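Local coordinates for protein alpha-L-rhamnosidase (Klebsiella oxytoca, PDB 4XHC) that binds rhamnose and, as a GH78 alpha-L-rhamnosidase, probably hydrolyses terminal alpha-L-rhamnosyl residues from glycosides, at residues F308-V311 and L312-L316; T331-R334 and Q335-A339. All blocks are in the same frame, centred on the assembly; numbering follows the deposited sequence.

Both contacts lie in the six-hairpin glycosidase domain, on consecutive helices: contact 1 on helix 302-319 and contact 2, which follows it in the chain, on helix 322-340. Their centres are about 13 Å apart, and the two helices touch directly. CE2 of Phe-308 packs 3.5 Å from CG2 of Thr-331, and CG2 of Val-309 lies 4.0 Å from CG2 of Val-336. Such pairing of successive helices is consistent with the (alpha/alpha)6 barrel of GH78 catalytic domains. Contact 1 is the more buried and belongs to the scaffold near the sugar site, with the side chain of Val-311 about 12 Å from the bound rhamnose, whereas contact 2 is only partly buried.

Contact 1. Residues F308-V311 and L312-L316; sequences FVDV and LYNYL
Asp-310 and Asn-314 sit one helical turn apart, and their side chains meet on the same flank of helix 302-319. The carboxylate and amide planes stand 75° apart, and the bond from ND2 of Asn-314 to OD2 of Asp-310 is weak, 3.3 Å long and bent. With chi1 at -64°, CG of Asn-314 falls beside its own backbone N, back toward the preceding turn, only 3.2 Å from O of Asp-310. That oxygen already accepts a straight bond from N of Asn-314 at 2.9 Å. The stronger partner of the carboxylate is Arg-251 of helix 247-259, whose charge should favour an ionised Asp-310; aspartate is short enough to meet that arginine while staying close to the helix.

The tight packing is on the buried flank, against neighbouring helices. Val-311 faces Leu-247 and Leu-271, a place that suits a compact branched residue, and the ring of Phe-308 packs on Leu-271, Thr-331 and Ala-332. Within the helix, CE2 of Phe-308 only grazes CD2 of Leu-312 at 4.5 Å. Looser are the partly exposed Tyr-313, whose ring meets Trp-384, and Asn-314, beside Leu-255; tyrosine suits such a place because its ring can pack while its hydroxyl tolerates water. Regular i to i+4 bonding in a helix covered on several flanks by other helices is as expected within an (alpha/alpha)6 barrel.

Contact 2. Residues T331-R334 and Q335-A339; sequences TARR and QVELA
Glu-337 links two consecutive arginines of the preceding turn, Arg-333 and Arg-334. Followed outward, its CB lies in the plane of the Arg-334 guanidinium, at the edge, 3.7 Å from NH1. CG, set beside the backbone N by a chi1 of -76°, passes 3.8 Å from O of Arg-333, and the extended chain then carries CD to 3.9 Å from NH1 of Arg-334. At the tip the oxygens divide: OE1 forms a salt bridge with NH1 of Arg-334 at 3.0 Å, and OE2 a longer one with NE of Arg-333 at 3.5 Å. Arg-333 runs alongside the glutamate, its guanidinium plane 24° from the carboxylate, and its NH1 is bound by Glu-390. Arg-334 instead crosses Glu-337 at about a right angle, bent at chi2 (94°), and CG of Leu-338 lies over one face of its guanidinium. Long, charged chains suit this partly exposed side, where their ends can pair with one another.

The buried side depends on Gln-335. Its NE2 donates to O of Thr-331 at 3.0 Å, with that oxygen in the amide plane, while its backbone N reaches the same oxygen from the opposite face. NE2 also donates to O of Gly-282, and OE1 is hydrogen-bonded to OG of Ser-305 and N of Val-284, so glutamine, able both to donate and to accept, fits a buried place between helix 302-319 and a loop. Together Arg-333, Arg-334 and Glu-337 form a salt-bridge network of i to i+3 and i to i+4 pairs, a motif typical of partly exposed helix surfaces.

Contact 1. Residues F308-V311 and L312-L316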
ATOM      1  N   PHE A 308      -2.270  12.602 -38.212  1.00 46.20           N
ATOM      2  CA  PHE A 308      -3.089  11.479 -38.641  1.00 49.33           C
ATOM      3  C   PHE A 308      -2.885  11.210 -40.134  1.00 52.34           C
ATOM      4  O   PHE A 308      -2.802  10.053 -40.565  1.00 55.09           O
ATOM      5  CB  PHE A 308      -4.568  11.742 -38.360  1.00 50.18           C
ATOM      6  CG  PHE A 308      -5.447  10.546 -38.590  1.00 51.45           C
ATOM      7  CD1 PHE A 308      -5.672   9.630 -37.572  1.00 51.77           C
ATOM      8  CD2 PHE A 308      -6.040  10.326 -39.828  1.00 52.27           C
ATOM      9  CE1 PHE A 308      -6.477   8.522 -37.784  1.00 53.03           C
ATOM     10  CE2 PHE A 308      -6.843   9.220 -40.045  1.00 53.20           C
ATOM     11  CZ  PHE A 308      -7.065   8.319 -39.023  1.00 53.51           C
ATOM     12  N   VAL A 309      -2.778  12.276 -40.920  1.00 52.64           N
ATOM     13  CA  VAL A 309      -2.587  12.135 -42.354  1.00 55.56           C
ATOM     14  C   VAL A 309      -1.264  11.451 -42.656  1.00 56.58           C
ATOM     15  O   VAL A 309      -1.220  10.534 -43.489  1.00 58.01           O
ATOM     16  CB  VAL A 309      -2.600  13.492 -43.083  1.00 56.10           C
ATOM     17  CG1 VAL A 309      -2.370  13.300 -44.578  1.00 57.02           C
ATOM     18  CG2 VAL A 309      -3.908  14.224 -42.830  1.00 57.42           C
ATOM     19  N   ASP A 310      -0.188  11.893 -42.002  1.00 54.45           N
ATOM     20  CA  ASP A 310       1.133  11.351 -42.324  1.00 55.92           C
ATOM     21  C   ASP A 310       1.265   9.900 -41.844  1.00 57.19           C
ATOM     22  O   ASP A 310       1.887   9.079 -42.525  1.00 59.47           O
ATOM     23  CB  ASP A 310       2.268  12.234 -41.783  1.00 54.43           C
ATOM     24  CG  ASP A 310       3.647  11.875 -42.387  1.00 55.29           C
ATOM     25  OD1 ASP A 310       3.780  11.676 -43.621  1.00 55.89           O
ATOM     26  OD2 ASP A 310       4.613  11.789 -41.608  1.00 52.54           O
ATOM     27  N   VAL A 311       0.659   9.572 -40.705  1.00 55.38           N
ATOM     28  CA  VAL A 311       0.669   8.186 -40.233  1.00 55.72           C
ATOM     29  C   VAL A 311      -0.063   7.272 -41.217  1.00 56.44           C
ATOM     30  O   VAL A 311       0.412   6.176 -41.508  1.00 57.97           O
ATOM     31  CB  VAL A 311       0.049   8.027 -38.825  1.00 54.68           C
ATOM     32  CG1 VAL A 311       0.027   6.558 -38.423  1.00 55.50           C
ATOM     33  CG2 VAL A 311       0.835   8.836 -37.804  1.00 53.04           C
ATOM     34  N   LEU A 312      -1.216   7.719 -41.710  1.00 55.55           N
ATOM     35  CA  LEU A 312      -1.984   6.936 -42.679  1.00 57.00           C
ATOM     36  C   LEU A 312      -1.203   6.754 -43.974  1.00 57.62           C
ATOM     37  O   LEU A 312      -1.177   5.659 -44.536  1.00 60.57           O
ATOM     38  CB  LEU A 312      -3.333   7.592 -42.972  1.00 57.13           C
ATOM     39  CG  LEU A 312      -4.333   6.792 -43.819  1.00 59.36           C
ATOM     40  CD1 LEU A 312      -4.654   5.445 -43.198  1.00 61.13           C
ATOM     41  CD2 LEU A 312      -5.619   7.581 -44.017  1.00 60.06           C
ATOM     42  N   TYR A 313      -0.557   7.819 -44.436  1.00 56.76           N
ATOM     43  CA  TYR A 313       0.266   7.746 -45.641  1.00 57.91           C
ATOM     44  C   TYR A 313       1.443   6.762 -45.473  1.00 58.38           C
ATOM     45  O   TYR A 313       1.645   5.894 -46.333  1.00 59.08           O
ATOM     46  CB  TYR A 313       0.753   9.146 -46.064  1.00 57.32           C
ATOM     47  CG  TYR A 313       1.787   9.103 -47.166  1.00 58.31           C
ATOM     48  CD1 TYR A 313       1.422   8.808 -48.475  1.00 60.43           C
ATOM     49  CD2 TYR A 313       3.139   9.329 -46.892  1.00 57.74           C
ATOM     50  CE1 TYR A 313       2.372   8.745 -49.484  1.00 62.58           C
ATOM     51  CE2 TYR A 313       4.096   9.274 -47.893  1.00 59.43           C
ATOM     52  CZ  TYR A 313       3.707   8.982 -49.183  1.00 61.87           C
ATOM     53  OH  TYR A 313       4.653   8.911 -50.168  1.00 63.71           O
ATOM     54  N   ASN A 314       2.189   6.869 -44.365  1.00 57.44           N
ATOM     55  CA  ASN A 314       3.334   5.959 -44.098  1.00 58.12           C
ATOM     56  C   ASN A 314       2.906   4.491 -43.930  1.00 58.40           C
ATOM     57  O   ASN A 314       3.650   3.575 -44.306  1.00 57.42           O
ATOM     58  CB  ASN A 314       4.130   6.383 -42.850  1.00 57.17           C
ATOM     59  CG  ASN A 314       4.801   7.750 -42.991  1.00 56.98           C
ATOM     60  OD1 ASN A 314       5.236   8.149 -44.066  1.00 58.91           O
ATOM     61  ND2 ASN A 314       4.891   8.470 -41.881  1.00 56.27           N
ATOM     62  N   TYR A 315       1.709   4.290 -43.363  1.00 57.56           N
ATOM     63  CA  TYR A 315       1.130   2.955 -43.161  1.00 58.69           C
ATOM     64  C   TYR A 315       0.762   2.298 -44.488  1.00 60.74           C
ATOM     65  O   TYR A 315       0.973   1.093 -44.670  1.00 61.89           O
ATOM     66  CB  TYR A 315      -0.111   3.002 -42.249  1.00 58.54           C
ATOM     67  CG  TYR A 315      -0.846   1.676 -42.187  1.00 60.88           C
ATOM     68  CD1 TYR A 315      -0.352   0.615 -41.422  1.00 61.84           C
ATOM     69  CD2 TYR A 315      -2.015   1.468 -42.918  1.00 62.64           C
ATOM     70  CE1 TYR A 315      -1.008  -0.613 -41.379  1.00 63.86           C
ATOM     71  CE2 TYR A 315      -2.678   0.243 -42.878  1.00 65.24           C
ATOM     72  CZ  TYR A 315      -2.171  -0.797 -42.109  1.00 65.12           C
ATOM     73  OH  TYR A 315      -2.824  -2.010 -42.071  1.00 65.73           O
ATOM     74  N   LEU A 316       0.213   3.087 -45.410  1.00 60.50           N
ATOM     75  CA  LEU A 316      -0.068   2.599 -46.748  1.00 63.34           C
ATOM     76  C   LEU A 316       1.219   2.187 -47.477  1.00 64.82           C
ATOM     77  O   LEU A 316       1.265   1.108 -48.063  1.00 64.98           O
ATOM     78  CB  LEU A 316      -0.824   3.658 -47.553  1.00 64.64           C
ATOM     79  CG  LEU A 316      -1.212   3.282 -48.991  1.00 67.58           C
ATOM     80  CD1 LEU A 316      -2.092   2.038 -49.005  1.00 70.14           C
ATOM     81  CD2 LEU A 316      -1.897   4.450 -49.687  1.00 67.35           C
TER

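Contact 2. Residues T331-R334 and Q335-A339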
ATOM      1  N   THR A 331     -11.471  10.496 -42.479  1.00 56.35           N
ATOM      2  CA  THR A 331     -10.935  11.027 -41.222  1.00 54.63           C
ATOM      3  C   THR A 331      -9.725  11.946 -41.509  1.00 54.43           C
ATOM      4  O   THR A 331      -9.657  13.069 -41.002  1.00 52.91           O
ATOM      5  CB  THR A 331     -10.554   9.902 -40.215  1.00 54.34           C
ATOM      6  OG1 THR A 331     -11.722   9.188 -39.803  1.00 54.64           O
ATOM      7  CG2 THR A 331      -9.912  10.468 -38.957  1.00 53.07           C
ATOM      8  N   ALA A 332      -8.789  11.472 -42.335  1.00 55.57           N
ATOM      9  CA  ALA A 332      -7.597  12.251 -42.703  1.00 54.42           C
ATOM     10  C   ALA A 332      -7.979  13.563 -43.363  1.00 56.65           C
ATOM     11  O   ALA A 332      -7.503  14.625 -42.956  1.00 57.74           O
ATOM     12  CB  ALA A 332      -6.702  11.454 -43.633  1.00 54.77           C
ATOM     13  N   ARG A 333      -8.844  13.483 -44.373  1.00 58.75           N
ATOM     14  CA  ARG A 333      -9.317  14.661 -45.091  1.00 60.88           C
ATOM     15  C   ARG A 333      -9.938  15.693 -44.155  1.00 62.37           C
ATOM     16  O   ARG A 333      -9.737  16.893 -44.332  1.00 63.10           O
ATOM     17  CB  ARG A 333     -10.344  14.267 -46.155  1.00 64.33           C
ATOM     18  CG  ARG A 333     -10.924  15.440 -46.940  1.00 66.01           C
ATOM     19  CD  ARG A 333     -12.042  14.989 -47.850  1.00 69.52           C
ATOM     20  NE  ARG A 333     -13.167  14.478 -47.078  1.00 71.61           N
ATOM     21  CZ  ARG A 333     -14.043  13.571 -47.510  1.00 75.73           C
ATOM     22  NH1 ARG A 333     -13.953  13.038 -48.723  1.00 78.11           N
ATOM     23  NH2 ARG A 333     -15.026  13.184 -46.713  1.00 77.54           N
ATOM     24  N   ARG A 334     -10.706  15.232 -43.170  1.00 64.16           N
ATOM     25  CA  ARG A 334     -11.379  16.138 -42.234  1.00 64.96           C
ATOM     26  C   ARG A 334     -10.382  16.908 -41.365  1.00 60.98           C
ATOM     27  O   ARG A 334     -10.639  18.055 -40.989  1.00 59.87           O
ATOM     28  CB  ARG A 334     -12.357  15.359 -41.351  1.00 67.99           C
ATOM     29  CG  ARG A 334     -13.282  16.225 -40.512  1.00 71.93           C
ATOM     30  CD  ARG A 334     -14.616  16.491 -41.197  1.00 77.89           C
ATOM     31  NE  ARG A 334     -15.424  17.400 -40.381  1.00 83.41           N
ATOM     32  CZ  ARG A 334     -15.359  18.734 -40.420  1.00 87.66           C
ATOM     33  NH1 ARG A 334     -14.544  19.362 -41.265  1.00 91.44           N
ATOM     34  NH2 ARG A 334     -16.124  19.458 -39.609  1.00 89.21           N
ATOM     35  N   GLN A 335      -9.246  16.288 -41.050  1.00 57.95           N
ATOM     36  CA  GLN A 335      -8.226  16.969 -40.252  1.00 57.27           C
ATOM     37  C   GLN A 335      -7.664  18.160 -41.025  1.00 58.28           C
ATOM     38  O   GLN A 335      -7.372  19.205 -40.445  1.00 55.62           O
ATOM     39  CB  GLN A 335      -7.090  16.018 -39.848  1.00 55.58           C
ATOM     40  CG  GLN A 335      -7.511  14.764 -39.088  1.00 55.13           C
ATOM     41  CD  GLN A 335      -8.605  15.002 -38.054  1.00 54.55           C
ATOM     42  OE1 GLN A 335      -8.392  15.678 -37.054  1.00 53.88           O
ATOM     43  NE2 GLN A 335      -9.772  14.415 -38.277  1.00 56.83           N
ATOM     44  N   VAL A 336      -7.539  17.995 -42.340  1.00 59.90           N
ATOM     45  CA  VAL A 336      -7.081  19.065 -43.210  1.00 58.64           C
ATOM     46  C   VAL A 336      -8.134  20.160 -43.350  1.00 58.23           C
ATOM     47  O   VAL A 336      -7.791  21.323 -43.273  1.00 58.64           O
ATOM     48  CB  VAL A 336      -6.691  18.525 -44.598  1.00 60.62           C
ATOM     49  CG1 VAL A 336      -6.281  19.663 -45.516  1.00 62.05           C
ATOM     50  CG2 VAL A 336      -5.563  17.512 -44.477  1.00 59.66           C
ATOM     51  N   GLU A 337      -9.399  19.801 -43.566  1.00 60.77           N
ATOM     52  CA  GLU A 337     -10.483  20.798 -43.679  1.00 64.39           C
ATOM     53  C   GLU A 337     -10.422  21.714 -42.457  1.00 61.47           C
ATOM     54  O   GLU A 337     -10.421  22.931 -42.585  1.00 59.85           O
ATOM     55  CB  GLU A 337     -11.891  20.149 -43.768  1.00 70.03           C
ATOM     56  CG  GLU A 337     -12.318  19.516 -45.109  1.00 76.14           C
ATOM     57  CD  GLU A 337     -13.597  18.630 -45.001  1.00 83.12           C
ATOM     58  OE1 GLU A 337     -14.499  18.944 -44.188  1.00 86.43           O
ATOM     59  OE2 GLU A 337     -13.724  17.607 -45.722  1.00 81.16           O
ATOM     60  N   LEU A 338     -10.342  21.112 -41.274  1.00 60.85           N
ATOM     61  CA  LEU A 338     -10.345  21.867 -40.013  1.00 59.41           C
ATOM     62  C   LEU A 338      -9.085  22.699 -39.817  1.00 57.34           C
ATOM     63  O   LEU A 338      -9.168  23.873 -39.467  1.00 58.92           O
ATOM     64  CB  LEU A 338     -10.531  20.934 -38.822  1.00 57.80           C
ATOM     65  CG  LEU A 338     -11.919  20.294 -38.736  1.00 59.87           C
ATOM     66  CD1 LEU A 338     -11.894  19.158 -37.731  1.00 58.23           C
ATOM     67  CD2 LEU A 338     -12.986  21.326 -38.373  1.00 61.69           C
ATOM     68  N   ALA A 339      -7.924  22.110 -40.072  1.00 54.88           N
ATOM     69  CA  ALA A 339      -6.671  22.855 -39.973  1.00 54.67           C
ATOM     70  C   ALA A 339      -6.630  24.101 -40.883  1.00 56.09           C
ATOM     71  O   ALA A 339      -6.212  25.172 -40.449  1.00 57.44           O
ATOM     72  CB  ALA A 339      -5.491  21.944 -40.264  1.00 54.21           C
TER